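Putative glutathione S-transferase (Sinorhizobium meliloti, PDB 4MDC) probably acts as a homodimeric glutathione transferase, joining glutathione to electrophilic substrates. Local coordinates at residues Asp103-Ala108 and Phe112-Ile117; Ile89-Asp94 and Glu116-Thr121. All coordinates share one frame; numbering follows the deposited sequence. Where two conformers were deposited one is given.

Contact 1: Asp103-Ala108 and Phe112-Ile117; sequences DRRLLA and FQRAEI
Arg114 reaches back from the first turns of helix 111-145 to the carbonyl of Ala108, in the loop that leads into that helix. Starting at CB on the helix surface, its chain first meets the loop at CG, which lies 3.1 Å from Ala108 O. CD stays beside the same oxygen, and the bend at chi3 (78°) swings the guanidinium round so that its NH1 edge faces that oxygen. NE forms a salt bridge with Glu95 of the second subunit. NH1 donates to Ala108 O at 2.8 Å with an N-H...O angle of 168°; the bond is nearly collinear with C=O (173° at the oxygen), and the oxygen lies in the guanidinium plane. NH2 comes close to the like-charged Arg118 NH2. Leu107 covers one face of the group, its CD2 3.7 Å from Arg114 NH1. Further along the helix, Ile117 supplies the apolar half: its CG2 packs on Leu107 CD1 at 3.7 Å, and its CD1 on Ala108 CB at 4.0 Å. Leu107 and Ala108 have alternate positions, and all distances to them hold for one.

Arg105, extended from CG to NE, brings its NH2 within 3.2 Å of Arg114 NH1. Both are donors, and no bond joins them. With Asp94, Arg114 NH1 makes just a long, weak ion pair, while Arg105 forms salt bridges with Asp94 and Glu109; these acids and Glu95 probably make the approach tolerable. Residues 103-108 belong to the linker between the N-terminal domain, which ends in helix 86-96, and the all-helical C-terminal domain, as in the glutathione transferase fold. The chemistry is thus mixed: apolar packing fixes this linker on the first C-terminal helix, and one arginine ties its carbonyl to the dimer interface.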
loop_
_atom_site.group_PDB
_atom_site.type_symbol
_atom_site.label_atom_id
_atom_site.label_comp_id
_atom_site.label_asym_id
_atom_site.label_seq_id
_atom_site.Cartn_x
_atom_site.Cartn_y
_atom_site.Cartn_z
ATOM N N ASP B 103 20.866 17.833 5.511
ATOM C CA ASP B 103 21.892 17.017 6.203
ATOM C C ASP B 103 21.345 15.826 6.973
ATOM O O ASP B 103 22.123 15.131 7.609
ATOM C CB ASP B 103 22.754 17.891 7.150
ATOM C CG ASP B 103 23.475 19.009 6.410
ATOM O OD1 ASP B 103 24.005 18.727 5.306
ATOM O OD2 ASP B 103 23.467 20.166 6.910
ATOM N N ARG B 104 20.043 15.538 6.917
ATOM C CA ARG B 104 19.495 14.420 7.665
ATOM C C ARG B 104 18.372 13.745 6.887
ATOM O O ARG B 104 17.417 13.243 7.452
ATOM C CB ARG B 104 19.004 14.838 9.066
ATOM C CG ARG B 104 18.051 16.013 9.075
ATOM C CD ARG B 104 17.837 16.523 10.498
ATOM N NE ARG B 104 16.777 17.507 10.542
ATOM C CZ ARG B 104 16.373 18.114 11.652
ATOM N NH1 ARG B 104 17.026 17.907 12.779
ATOM N NH2 ARG B 104 15.379 18.968 11.612
ATOM N N ARG B 105 18.534 13.660 5.593
ATOM C CA ARG B 105 17.487 13.175 4.720
ATOM C C ARG B 105 17.225 11.661 4.896
ATOM O O ARG B 105 18.133 10.873 4.778
ATOM C CB ARG B 105 17.849 13.484 3.271
ATOM C CG ARG B 105 16.682 13.304 2.294
ATOM C CD ARG B 105 17.061 13.495 0.832
ATOM N NE ARG B 105 15.878 13.449 -0.050
ATOM C CZ ARG B 105 15.884 13.640 -1.369
ATOM N NH1 ARG B 105 17.025 13.922 -2.023
ATOM N NH2 ARG B 105 14.736 13.577 -2.040
ATOM N N LEU B 106 15.972 11.287 5.056
ATOM C CA LEU B 106 15.568 9.910 5.305
ATOM C C LEU B 106 15.166 9.089 4.038
ATOM O O LEU B 106 14.962 7.877 4.119
ATOM C CB LEU B 106 14.435 9.908 6.289
ATOM C CG LEU B 106 14.834 10.405 7.672
ATOM C CD1 LEU B 106 13.587 10.769 8.426
ATOM C CD2 LEU B 106 15.665 9.338 8.381
ATOM N N LEU B 107 14.989 9.794 2.901
ATOM C CA LEU B 107 14.750 9.196 1.575
ATOM C C LEU B 107 15.791 9.670 0.553
ATOM O O LEU B 107 15.802 10.838 0.166
ATOM C CB LEU B 107 13.415 9.657 0.993
ATOM C CG LEU B 107 12.894 8.892 -0.244
ATOM C CD1 LEU B 107 12.693 7.401 -0.001
ATOM C CD2 LEU B 107 11.572 9.508 -0.682
ATOM N N ALA B 108 16.619 8.755 0.076
ATOM C CA ALA B 108 17.694 9.107 -0.833
ATOM C C ALA B 108 17.351 9.864 -2.150
ATOM O O ALA B 108 16.191 10.110 -2.473
ATOM C CB ALA B 108 18.434 7.830 -1.136
ATOM N N PHE B 112 17.335 3.922 -7.434
ATOM C CA PHE B 112 17.387 2.550 -6.919
ATOM C C PHE B 112 17.434 2.505 -5.392
ATOM O O PHE B 112 16.823 1.633 -4.807
ATOM C CB PHE B 112 18.479 1.691 -7.600
ATOM C CG PHE B 112 18.107 1.275 -9.014
ATOM C CD1 PHE B 112 17.220 0.231 -9.235
ATOM C CD2 PHE B 112 18.623 1.951 -10.103
ATOM C CE1 PHE B 112 16.834 -0.106 -10.508
ATOM C CE2 PHE B 112 18.284 1.571 -11.414
ATOM C CZ PHE B 112 17.389 0.542 -11.607
ATOM N N GLN B 113 18.140 3.435 -4.764
ATOM C CA GLN B 113 18.141 3.507 -3.304
ATOM C C GLN B 113 16.756 3.902 -2.806
ATOM O O GLN B 113 16.258 3.341 -1.816
ATOM C CB GLN B 113 19.211 4.489 -2.853
ATOM C CG GLN B 113 19.409 4.565 -1.348
ATOM C CD GLN B 113 19.773 3.242 -0.716
ATOM O OE1 GLN B 113 20.201 2.301 -1.394
ATOM N NE2 GLN B 113 19.569 3.144 0.594
ATOM N N ARG B 114 16.117 4.854 -3.482
ATOM C CA ARG B 114 14.739 5.223 -3.117
ATOM C C ARG B 114 13.813 4.005 -3.197
ATOM O O ARG B 114 12.970 3.839 -2.325
ATOM C CB ARG B 114 14.213 6.327 -4.033
ATOM C CG ARG B 114 14.848 7.669 -3.759
ATOM C CD ARG B 114 14.706 8.635 -4.938
ATOM N NE ARG B 114 13.420 9.283 -5.106
ATOM C CZ ARG B 114 12.991 10.352 -4.422
ATOM N NH1 ARG B 114 13.694 10.899 -3.441
ATOM N NH2 ARG B 114 11.815 10.859 -4.713
ATOM N N ALA B 115 13.913 3.248 -4.327
ATOM C CA ALA B 115 13.117 2.029 -4.527
ATOM C C ALA B 115 13.301 1.033 -3.356
ATOM O O ALA B 115 12.331 0.451 -2.852
ATOM C CB ALA B 115 13.433 1.353 -5.830
ATOM N N GLU B 116 14.528 0.863 -2.897
ATOM C CA GLU B 116 14.777 -0.059 -1.763
ATOM C C GLU B 116 14.243 0.444 -0.422
ATOM O O GLU B 116 13.690 -0.339 0.327
ATOM C CB GLU B 116 16.281 -0.356 -1.661
ATOM C CG GLU B 116 16.683 -1.292 -0.530
ATOM C CD GLU B 116 16.102 -2.694 -0.619
ATOM O OE1 GLU B 116 15.528 -3.120 -1.648
ATOM O OE2 GLU B 116 16.198 -3.434 0.395
ATOM N N ILE B 117 14.347 1.740 -0.168
ATOM C CA ILE B 117 13.764 2.358 1.038
ATOM C C ILE B 117 12.246 2.171 1.026
ATOM O O ILE B 117 11.660 1.671 1.996
ATOM C CB ILE B 117 14.162 3.833 1.141
ATOM C CG1 ILE B 117 15.658 3.917 1.358
ATOM C CG2 ILE B 117 13.388 4.532 2.277
ATOM C CD1 ILE B 117 16.238 5.297 1.114
#

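Contact 2: Ile89-Asp94 and Glu116-Thr121; sequences ISEYLD and EIRRLT
Arg118 lays the NE side of its guanidinium along the carboxylate of Glu91, joining helix 111-145 to helix 86-96 of the N-terminal domain. The grip is side-on and uses two nitrogens, one for each oxygen. NE donates to Glu91 OE2 at 2.9 Å, on the syn side though tilted from the carboxylate plane, and NH2 donates to Glu91 OE1, also at 2.9 Å, from above that plane. Both oxygens sit near the guanidinium plane, yet the two flat groups are turned 47° apart, so the pair is twisted. The CA atoms of Glu91 and Arg118 are 9.8 Å apart, and the extended arginine and the glutamate, bent at chi2 (-64°), share that span about equally. Arg118 NH1 reaches Glu95 of the second subunit in a further salt bridge. Cutting Arg118 back to an alanine is likely to leave the buried Glu91 carboxylate without its mate and to deprive that Glu95 of one cationic partner. Glu91 and Arg118 are the two residues that touch between these segments, and they do so through two charged hydrogen bonds; the contact is therefore ionic, its burial probably strengthens the pairing, and it connects with the dimer interface.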
loop_
_atom_site.group_PDB
_atom_site.type_symbol
_atom_site.label_atom_id
_atom_site.label_comp_id
_atom_site.label_asym_id
_atom_site.label_seq_id
_atom_site.Cartn_x
_atom_site.Cartn_y
_atom_site.Cartn_z
ATOM N N ILE B 89 1.913 10.516 2.925
ATOM C CA ILE B 89 2.441 11.492 3.805
ATOM C C ILE B 89 3.962 11.557 3.785
ATOM O O ILE B 89 4.581 12.651 3.753
ATOM C CB ILE B 89 1.900 11.266 5.246
ATOM C CG1 ILE B 89 0.393 11.416 5.315
ATOM C CG2 ILE B 89 2.579 12.243 6.185
ATOM C CD1 ILE B 89 -0.181 10.811 6.594
ATOM N N SER B 90 4.611 10.384 3.839
ATOM C CA SER B 90 6.070 10.350 3.850
ATOM C C SER B 90 6.698 10.951 2.556
ATOM O O SER B 90 7.747 11.600 2.621
ATOM C CB SER B 90 6.572 8.909 4.145
ATOM O OG SER B 90 6.263 8.014 3.091
ATOM N N GLU B 91 6.043 10.746 1.429
ATOM C CA GLU B 91 6.532 11.305 0.145
ATOM C C GLU B 91 6.382 12.826 0.183
ATOM O O GLU B 91 7.282 13.553 -0.202
ATOM C CB GLU B 91 5.779 10.703 -1.069
ATOM C CG GLU B 91 6.000 9.182 -1.232
ATOM C CD GLU B 91 7.437 8.775 -1.543
ATOM O OE1 GLU B 91 8.216 9.623 -2.092
ATOM O OE2 GLU B 91 7.773 7.582 -1.311
ATOM N N TYR B 92 5.226 13.264 0.650
ATOM C CA TYR B 92 4.925 14.698 0.803
ATOM C C TYR B 92 5.948 15.398 1.704
ATOM O O TYR B 92 6.468 16.465 1.335
ATOM C CB TYR B 92 3.509 14.919 1.353
ATOM C CG TYR B 92 3.153 16.361 1.640
ATOM C CD1 TYR B 92 2.759 17.226 0.629
ATOM C CD2 TYR B 92 3.269 16.875 2.943
ATOM C CE1 TYR B 92 2.449 18.543 0.879
ATOM C CE2 TYR B 92 2.974 18.199 3.201
ATOM C CZ TYR B 92 2.567 19.045 2.175
ATOM O OH TYR B 92 2.233 20.355 2.381
ATOM N N LEU B 93 6.245 14.773 2.849
ATOM C CA LEU B 93 7.263 15.297 3.743
ATOM C C LEU B 93 8.662 15.328 3.138
ATOM O O LEU B 93 9.409 16.282 3.394
ATOM C CB LEU B 93 7.283 14.574 5.094
ATOM C CG LEU B 93 6.014 14.776 5.912
ATOM C CD1 LEU B 93 6.016 13.900 7.141
ATOM C CD2 LEU B 93 5.784 16.219 6.296
ATOM N N ASP B 94 9.035 14.349 2.310
ATOM C CA ASP B 94 10.292 14.430 1.604
ATOM C C ASP B 94 10.310 15.632 0.651
ATOM O O ASP B 94 11.317 16.358 0.557
ATOM C CB ASP B 94 10.645 13.168 0.800
ATOM C CG ASP B 94 12.074 13.206 0.273
ATOM O OD1 ASP B 94 13.035 13.200 1.069
ATOM O OD2 ASP B 94 12.263 13.287 -0.984
ATOM N N GLU B 116 14.528 0.863 -2.897
ATOM C CA GLU B 116 14.777 -0.059 -1.763
ATOM C C GLU B 116 14.243 0.444 -0.422
ATOM O O GLU B 116 13.690 -0.339 0.327
ATOM C CB GLU B 116 16.281 -0.356 -1.661
ATOM C CG GLU B 116 16.683 -1.292 -0.530
ATOM C CD GLU B 116 16.102 -2.694 -0.619
ATOM O OE1 GLU B 116 15.528 -3.120 -1.648
ATOM O OE2 GLU B 116 16.198 -3.434 0.395
ATOM N N ILE B 117 14.347 1.740 -0.168
ATOM C CA ILE B 117 13.764 2.358 1.038
ATOM C C ILE B 117 12.246 2.171 1.026
ATOM O O ILE B 117 11.660 1.671 1.996
ATOM C CB ILE B 117 14.162 3.833 1.141
ATOM C CG1 ILE B 117 15.658 3.917 1.358
ATOM C CG2 ILE B 117 13.388 4.532 2.277
ATOM C CD1 ILE B 117 16.238 5.297 1.114
ATOM N N ARG B 118 11.628 2.429 -0.112
ATOM C CA ARG B 118 10.178 2.204 -0.267
ATOM C C ARG B 118 9.818 0.724 -0.060
ATOM O O ARG B 118 8.749 0.404 0.475
ATOM C CB ARG B 118 9.716 2.730 -1.662
ATOM C CG ARG B 118 9.737 4.251 -1.726
ATOM C CD ARG B 118 9.579 4.767 -3.104
ATOM N NE ARG B 118 9.526 6.227 -3.153
ATOM C CZ ARG B 118 9.904 6.957 -4.192
ATOM N NH1 ARG B 118 10.489 6.400 -5.253
ATOM N NH2 ARG B 118 9.764 8.278 -4.127
ATOM N N ARG B 119 10.615 -0.175 -0.659
ATOM C CA ARG B 119 10.276 -1.604 -0.624
ATOM C C ARG B 119 10.208 -2.062 0.849
ATOM O O ARG B 119 9.303 -2.791 1.281
ATOM C CB ARG B 119 11.320 -2.437 -1.331
ATOM C CG ARG B 119 11.006 -3.944 -1.426
ATOM C CD ARG B 119 12.148 -4.739 -2.096
ATOM N NE ARG B 119 13.297 -4.845 -1.192
ATOM C CZ ARG B 119 13.374 -5.684 -0.147
ATOM N NH1 ARG B 119 12.421 -6.559 0.118
ATOM N NH2 ARG B 119 14.429 -5.651 0.639
ATOM N N LEU B 120 11.182 -1.607 1.619
ATOM C CA LEU B 120 11.197 -1.953 3.085
ATOM C C LEU B 120 10.093 -1.270 3.891
ATOM O O LEU B 120 9.501 -1.879 4.802
ATOM C CB LEU B 120 12.539 -1.567 3.707
ATOM C CG LEU B 120 13.667 -2.437 3.183
ATOM C CD1 LEU B 120 14.974 -1.710 3.477
ATOM C CD2 LEU B 120 13.653 -3.788 3.779
ATOM N N THR B 121 9.769 -0.018 3.553
ATOM C CA THR B 121 8.615 0.652 4.168
ATOM C C THR B 121 7.320 -0.145 3.920
ATOM O O THR B 121 6.554 -0.393 4.852
ATOM C CB THR B 121 8.477 2.105 3.634
ATOM O OG1 THR B 121 9.708 2.798 3.858
ATOM C CG2 THR B 121 7.380 2.826 4.269
#

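Contact 2 is the buried one, its centre about 13 Å from the centre of the chain; contact 1 is partly buried and lies about 18 Å out. Both end on helix 111-145, and their segments overlap at Glu116 and Ile117, of which Ile117 packs in contact 1 alone. One holds the preceding loop, the other helix 86-96. Local packing plus a carbonyl bond serves the loop, whereas a paired ionic grip spans the two domains. Their centres are about 8 Å apart, and the Arg105-Asp94 salt bridge joins them, as does Leu107 CD2, which packs 3.6 Å from Glu91 OE1. Glu95 of the second subunit takes up an arginine from each contact.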